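Local coordinates for rRNA adenine N-6-methyltransferase (Saccharopolyspora erythraea, PDB 6NVM), which transfers methyl groups from S-adenosyl-L-methionine to an adenine of 23S rRNA, dimethylating it and so reducing ribosomal affinity for macrolide, lincosamide and streptogramin B antibiotics, at residues 279-282 with 283-286; 59-62 with 63-67. All coordinates share one frame; numbering follows the deposited sequence. Where two conformers were deposited one is given.

Contact 1: residues 279-282 with 283-286; sequences YVRP and EQWL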
ATOM      1  N   TYR A 279      -0.699  -3.712 -18.345  1.00 37.58           N
ATOM      2  CA  TYR A 279      -1.519  -4.901 -18.136  1.00 39.71           C
ATOM      3  C   TYR A 279      -0.695  -6.169 -17.935  1.00 34.64           C
ATOM      4  O   TYR A 279      -1.274  -7.241 -17.742  1.00 36.49           O
ATOM      5  CB  TYR A 279      -2.494  -5.084 -19.305  1.00 48.63           C
ATOM      6  CG  TYR A 279      -3.706  -4.188 -19.190  1.00 57.22           C
ATOM      7  CD1 TYR A 279      -3.670  -2.875 -19.645  1.00 62.21           C
ATOM      8  CD2 TYR A 279      -4.881  -4.647 -18.606  1.00 62.18           C
ATOM      9  CE1 TYR A 279      -4.772  -2.047 -19.529  1.00 67.66           C
ATOM     10  CE2 TYR A 279      -5.990  -3.826 -18.485  1.00 67.23           C
ATOM     11  CZ  TYR A 279      -5.929  -2.527 -18.947  1.00 71.18           C
ATOM     12  OH  TYR A 279      -7.032  -1.708 -18.828  1.00 76.37           O
ATOM     13  N   VAL A 280       0.633  -6.070 -17.949  1.00 34.24           N
ATOM     14  CA  VAL A 280       1.471  -7.190 -17.535  1.00 34.66           C
ATOM     15  C   VAL A 280       1.339  -7.378 -16.028  1.00 32.45           C
ATOM     16  O   VAL A 280       1.413  -6.412 -15.260  1.00 32.11           O
ATOM     17  CB  VAL A 280       2.933  -6.943 -17.938  1.00 33.68           C
ATOM     18  CG1 VAL A 280       3.812  -8.133 -17.549  1.00 32.32           C
ATOM     19  CG2 VAL A 280       3.032  -6.655 -19.429  1.00 36.22           C
ATOM     20  N   ARG A 281       1.153  -8.624 -15.597  1.00 32.40           N
ATOM     21  CA  ARG A 281       0.950  -8.905 -14.187  1.00 32.11           C
ATOM     22  C   ARG A 281       2.281  -9.017 -13.446  1.00 32.90           C
ATOM     23  O   ARG A 281       3.318  -9.319 -14.041  1.00 32.11           O
ATOM     24  CB  ARG A 281       0.154 -10.198 -14.015  1.00 33.53           C
ATOM     25  CG  ARG A 281      -1.274 -10.120 -14.545  1.00 41.06           C
ATOM     26  CD  ARG A 281      -2.078 -11.367 -14.202  1.00 45.54           C
ATOM     27  NE  ARG A 281      -1.736 -12.504 -15.058  1.00 52.76           N
ATOM     28  CZ  ARG A 281      -2.355 -12.803 -16.200  1.00 55.86           C
ATOM     29  NH1 ARG A 281      -3.359 -12.054 -16.640  1.00 59.58           N
ATOM     30  NH2 ARG A 281      -1.970 -13.858 -16.910  1.00 54.64           N
ATOM     31  N   PRO A 282       2.274  -8.778 -12.131  1.00 33.50           N
ATOM     32  CA  PRO A 282       3.525  -8.914 -11.364  1.00 30.68           C
ATOM     33  C   PRO A 282       4.176 -10.279 -11.499  1.00 28.89           C
ATOM     34  O   PRO A 282       5.407 -10.366 -11.586  1.00 32.41           O
ATOM     35  CB  PRO A 282       3.071  -8.634  -9.925  1.00 30.04           C
ATOM     36  CG  PRO A 282       1.903  -7.737 -10.081  1.00 32.33           C
ATOM     37  CD  PRO A 282       1.190  -8.202 -11.316  1.00 32.32           C
ATOM     38  N   GLU A 283       3.392 -11.356 -11.513  1.00 31.85           N
ATOM     39  CA  GLU A 283       3.996 -12.673 -11.658  1.00 35.75           C
ATOM     40  C   GLU A 283       4.664 -12.822 -13.020  1.00 33.02           C
ATOM     41  O   GLU A 283       5.651 -13.549 -13.150  1.00 31.81           O
ATOM     42  CB  GLU A 283       2.952 -13.771 -11.439  1.00 38.96           C
ATOM     43  CG  GLU A 283       1.721 -13.670 -12.326  1.00 44.89           C
ATOM     44  CD  GLU A 283       0.600 -12.862 -11.692  1.00 49.91           C
ATOM     45  OE1 GLU A 283       0.873 -12.060 -10.763  1.00 45.07           O
ATOM     46  OE2 GLU A 283      -0.561 -13.038 -12.126  1.00 55.33           O
ATOM     47  N   GLN A 284       4.148 -12.129 -14.036  1.00 31.75           N
ATOM     48  CA  GLN A 284       4.781 -12.147 -15.352  1.00 27.38           C
ATOM     49  C   GLN A 284       6.073 -11.335 -15.357  1.00 27.33           C
ATOM     50  O   GLN A 284       7.065 -11.746 -15.966  1.00 28.75           O
ATOM     51  CB  GLN A 284       3.799 -11.633 -16.402  1.00 29.91           C
ATOM     52  CG  GLN A 284       2.630 -12.587 -16.605  1.00 32.40           C
ATOM     53  CD  GLN A 284       1.573 -12.046 -17.536  1.00 35.93           C
ATOM     54  OE1 GLN A 284       1.042 -10.961 -17.322  1.00 36.94           O
ATOM     55  NE2 GLN A 284       1.262 -12.804 -18.581  1.00 40.70           N
ATOM     56  N   TRP A 285       6.087 -10.186 -14.675  1.00 26.62           N
ATOM     57  CA  TRP A 285       7.314  -9.403 -14.576  1.00 26.96           C
ATOM     58  C   TRP A 285       8.433 -10.205 -13.920  1.00 28.80           C
ATOM     59  O   TRP A 285       9.591 -10.135 -14.349  1.00 31.62           O
ATOM     60  CB  TRP A 285       7.058  -8.120 -13.787  1.00 29.74           C
ATOM     61  CG  TRP A 285       6.289  -7.062 -14.524  1.00 27.79           C
ATOM     62  CD1 TRP A 285       5.031  -6.618 -14.240  1.00 29.16           C
ATOM     63  CD2 TRP A 285       6.740  -6.294 -15.648  1.00 29.22           C
ATOM     64  NE1 TRP A 285       4.668  -5.628 -15.118  1.00 33.69           N
ATOM     65  CE2 TRP A 285       5.699  -5.412 -15.995  1.00 34.99           C
ATOM     66  CE3 TRP A 285       7.918  -6.275 -16.398  1.00 32.85           C
ATOM     67  CZ2 TRP A 285       5.798  -4.521 -17.063  1.00 38.06           C
ATOM     68  CZ3 TRP A 285       8.016  -5.384 -17.458  1.00 38.77           C
ATOM     69  CH2 TRP A 285       6.961  -4.523 -17.778  1.00 40.23           C
ATOM     70  N   LEU A 286       8.108 -10.962 -12.869  1.00 31.15           N
ATOM     71  CA  LEU A 286       9.118 -11.781 -12.202  1.00 33.32           C
ATOM     72  C   LEU A 286       9.665 -12.854 -13.137  1.00 30.46           C
ATOM     73  O   LEU A 286      10.878 -13.084 -13.199  1.00 30.02           O
ATOM     74  CB  LEU A 286       8.526 -12.431 -10.953  1.00 33.90           C
ATOM     75  CG  LEU A 286       8.142 -11.511  -9.801  1.00 37.66           C
ATOM     76  CD1 LEU A 286       7.396 -12.315  -8.728  1.00 36.52           C
ATOM     77  CD2 LEU A 286       9.382 -10.864  -9.236  1.00 37.44           C
TER
HETATM   78  O   HOH W   1      -1.047  -9.764 -18.781  1.00 40.68           O
HETATM   79  O   HOH W   2       2.510  -3.907 -15.322  1.00 34.47           O
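Gln284 turns its amide back on Arg281, and the oxygen OE1 receives the N-H of Arg281 N at 2.9 Å. The bond is nearly straight (172°) and meets OE1 on a lone pair in the carbonyl plane. An extended chain beyond CG gives the glutamine this span. A water donates to the same OE1 and to Tyr279 O, so two donors grip OE1. The Arg281 guanidinium stacks almost parallel over that amide, the two planes 8° apart, while Arg281 NE forms a salt bridge with Glu283 OE2 (3.2 Å) near the guanidinium plane. Arg281 is the N-cap of helix 282-292, Pro282 occupies N1, and the bond from N3 back to the N-cap N-H is one half of a capping box. The reciprocal half is missing, since the Arg281 side chain is a donor; Gln284 N has a weak bond to Arg281 O, which also takes the first regular helical bond, from Trp285 N at 3.0 Å. On the buried side, Val280 CG1, anti to the backbone N (chi1 -178°), sits over the Trp285 five-membered ring as a CH-pi contact, 3.6 Å from its centroid. A second water bridges Trp285 NE1 and Val280 O, supplementing their weak direct bond.

Contact 2: residues 59-62 with 63-67; sequences IARI and AETAE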
ATOM      1  N   ILE A  59     -15.775  -0.593   9.966  1.00 29.58           N
ATOM      2  CA  ILE A  59     -14.728  -0.293  10.939  1.00 31.18           C
ATOM      3  C   ILE A  59     -14.147  -1.583  11.509  1.00 30.23           C
ATOM      4  O   ILE A  59     -12.923  -1.739  11.613  1.00 27.34           O
ATOM      5  CB  ILE A  59     -15.293   0.639  12.031  1.00 33.33           C
ATOM      6  CG1 ILE A  59     -15.541   2.024  11.419  1.00 36.52           C
ATOM      7  CG2 ILE A  59     -14.345   0.736  13.231  1.00 33.34           C
ATOM      8  CD1 ILE A  59     -16.224   3.016  12.341  1.00 36.88           C
ATOM      9  N   ALA A  60     -15.009  -2.535  11.869  1.00 31.48           N
ATOM     10  CA  ALA A  60     -14.524  -3.815  12.382  1.00 35.60           C
ATOM     11  C   ALA A  60     -13.722  -4.560  11.323  1.00 34.21           C
ATOM     12  O   ALA A  60     -12.716  -5.210  11.633  1.00 33.97           O
ATOM     13  CB  ALA A  60     -15.700  -4.668  12.861  1.00 37.05           C
ATOM     14  N   ARG A  61     -14.148  -4.466  10.062  1.00 33.76           N
ATOM     15  CA  ARG A  61     -13.423  -5.106   8.969  1.00 34.10           C
ATOM     16  C   ARG A  61     -12.013  -4.545   8.839  1.00 30.88           C
ATOM     17  O   ARG A  61     -11.052  -5.295   8.627  1.00 33.30           O
ATOM     18  CB  ARG A  61     -14.208  -4.916   7.670  1.00 43.48           C
ATOM     19  CG  ARG A  61     -13.614  -5.591   6.455  1.00 55.58           C
ATOM     20  CD  ARG A  61     -13.782  -7.089   6.534  1.00 66.20           C
ATOM     21  NE  ARG A  61     -13.403  -7.739   5.285  1.00 74.82           N
ATOM     22  CZ  ARG A  61     -13.295  -9.053   5.131  1.00 81.84           C
ATOM     23  NH1 ARG A  61     -13.530  -9.867   6.154  1.00 83.86           N
ATOM     24  NH2 ARG A  61     -12.943  -9.554   3.955  1.00 83.97           N
ATOM     25  N   ILE A  62     -11.868  -3.225   8.972  1.00 25.91           N
ATOM     26  CA  ILE A  62     -10.547  -2.609   8.925  1.00 28.01           C
ATOM     27  C   ILE A  62      -9.663  -3.165  10.035  1.00 31.24           C
ATOM     28  O   ILE A  62      -8.507  -3.547   9.803  1.00 33.15           O
ATOM     29  CB  ILE A  62     -10.672  -1.078   9.019  1.00 27.02           C
ATOM     30  CG1 ILE A  62     -11.462  -0.543   7.821  1.00 26.87           C
ATOM     31  CG2 ILE A  62      -9.294  -0.432   9.098  1.00 29.88           C
ATOM     32  CD1 ILE A  62     -11.940   0.884   7.987  1.00 29.22           C
ATOM     33  N   ALA A  63     -10.185  -3.203  11.262  1.00 30.52           N
ATOM     34  CA  ALA A  63      -9.376  -3.649  12.390  1.00 31.73           C
ATOM     35  C   ALA A  63      -8.926  -5.095  12.210  1.00 35.47           C
ATOM     36  O   ALA A  63      -7.773  -5.436  12.501  1.00 36.06           O
ATOM     37  CB  ALA A  63     -10.160  -3.482  13.692  1.00 30.85           C
ATOM     38  N   GLU A  64      -9.823  -5.959  11.727  1.00 33.84           N
ATOM     39  CA  GLU A  64      -9.457  -7.349  11.471  1.00 42.31           C
ATOM     40  C   GLU A  64      -8.473  -7.473  10.309  1.00 42.45           C
ATOM     41  O   GLU A  64      -7.597  -8.346  10.329  1.00 45.01           O
ATOM     42  CB  GLU A  64     -10.725  -8.164  11.205  1.00 52.15           C
ATOM     43  CG  GLU A  64     -11.661  -8.228  12.413  1.00 66.00           C
ATOM     44  CD  GLU A  64     -13.083  -8.633  12.058  1.00 79.23           C
ATOM     45  OE1 GLU A  64     -13.468  -8.517  10.873  1.00 83.43           O
ATOM     46  OE2 GLU A  64     -13.819  -9.064  12.973  1.00 83.48           O
ATOM     47  N   THR A  65      -8.584  -6.599   9.308  1.00 41.43           N
ATOM     48  CA  THR A  65      -7.678  -6.642   8.164  1.00 41.78           C
ATOM     49  C   THR A  65      -6.241  -6.330   8.562  1.00 40.78           C
ATOM     50  O   THR A  65      -5.299  -6.784   7.900  1.00 39.01           O
ATOM     51  CB  THR A  65      -8.147  -5.644   7.097  1.00 43.54           C
ATOM     52  OG1 THR A  65      -9.407  -6.065   6.571  1.00 43.89           O
ATOM     53  CG2 THR A  65      -7.143  -5.522   5.956  1.00 44.82           C
ATOM     54  N   ALA A  66      -6.048  -5.540   9.617  1.00 34.92           N
ATOM     55  CA  ALA A  66      -4.715  -5.065   9.947  1.00 32.99           C
ATOM     56  C   ALA A  66      -3.807  -6.158  10.498  1.00 31.46           C
ATOM     57  O   ALA A  66      -2.610  -5.909  10.665  1.00 33.89           O
ATOM     58  CB  ALA A  66      -4.818  -3.912  10.941  1.00 33.20           C
ATOM     59  N   GLU A  67      -4.344  -7.340  10.792  0.94 29.68           N
ATOM     60  CA  GLU A  67      -3.555  -8.473  11.271  0.94 32.93           C
ATOM     61  C   GLU A  67      -2.745  -8.085  12.506  0.94 33.53           C
ATOM     62  O   GLU A  67      -1.518  -8.193  12.550  0.94 34.12           O
ATOM     63  CB  GLU A  67      -2.659  -9.006  10.150  0.94 36.01           C
ATOM     64  CG  GLU A  67      -3.482  -9.526   8.976  0.94 39.18           C
ATOM     65  CD  GLU A  67      -2.652 -10.142   7.869  0.94 42.41           C
ATOM     66  OE1 GLU A  67      -1.540  -9.641   7.593  0.94 39.06           O
ATOM     67  OE2 GLU A  67      -3.136 -11.133   7.269  0.94 46.42           O
TER
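Thr65 folds its hydroxyl back onto the preceding turn, where OG1 donates to Arg61 O at 2.7 Å. The same carbonyl oxygen also accepts from Thr65 N at 2.9 Å, and these two donors reach it from opposite faces of the carbonyl plane, OG1 lying 39° out of it. With chi1 at -66°, OG1 stands beside the backbone N of its own residue, which brings both donors of one threonine to a single acceptor. The hydroxyl of a residue otherwise buried is thereby satisfied within the helix, and the side chain also touches Thr163 of strand 159-167.

Glu64, one residue earlier, lies on the exposed flank of the helix. Its CB lies 3.6 Å from Ala60 O, the carbonyl that also takes the helical bond from Glu64 N. CG approaches that oxygen more closely, at 3.3 Å. The chain then runs on extended, and CD still lies 3.5 Å from Ala60 O. At the tip OE1 lies 3.5 Å from Ala60 O, an acceptor that cannot bond it, and also near Arg61 CA, so the carboxylate is laid back along the helix surface. Arg61 NH1 is 4.9 Å from Glu64 OE1, too far for a bridge, although opposite charges at this spacing may attract weakly.

The inner face is largely aliphatic: Ile62 packs on Val165, Val138 and Leu53, the last a predicted S-adenosyl-L-methionine-binding residue, and Ile59 meets Leu83 and Leu84 of helix 83-89. Beyond the helix, Glu67 adopts positive phi. Such a helix, polar outward and aliphatic inward against the strands, is characteristic of the Rossmann-like fold of class I methyltransferases, in which helices pack on the faces of a largely parallel sheet.

Contact 2 comes first along the chain, on helix 56-65, and contact 1 follows more than two hundred residues later, at the start of helix 282-292. Their centres are 29 Å apart and their nearest atoms about 18 Å, so they do not touch and share no helix or strand. Helix 56-65 lies against the seven-stranded mixed sheet, beside the predicted cofactor site. Helix 282-292 instead belongs to the helical C-terminal part with helices 228-243, 249-254 and 259-269, which in Erm enzymes forms a separate small domain. Together they contrast a helix belonging to the catalytic fold with one that closes the modelled chain away from the annotated sites.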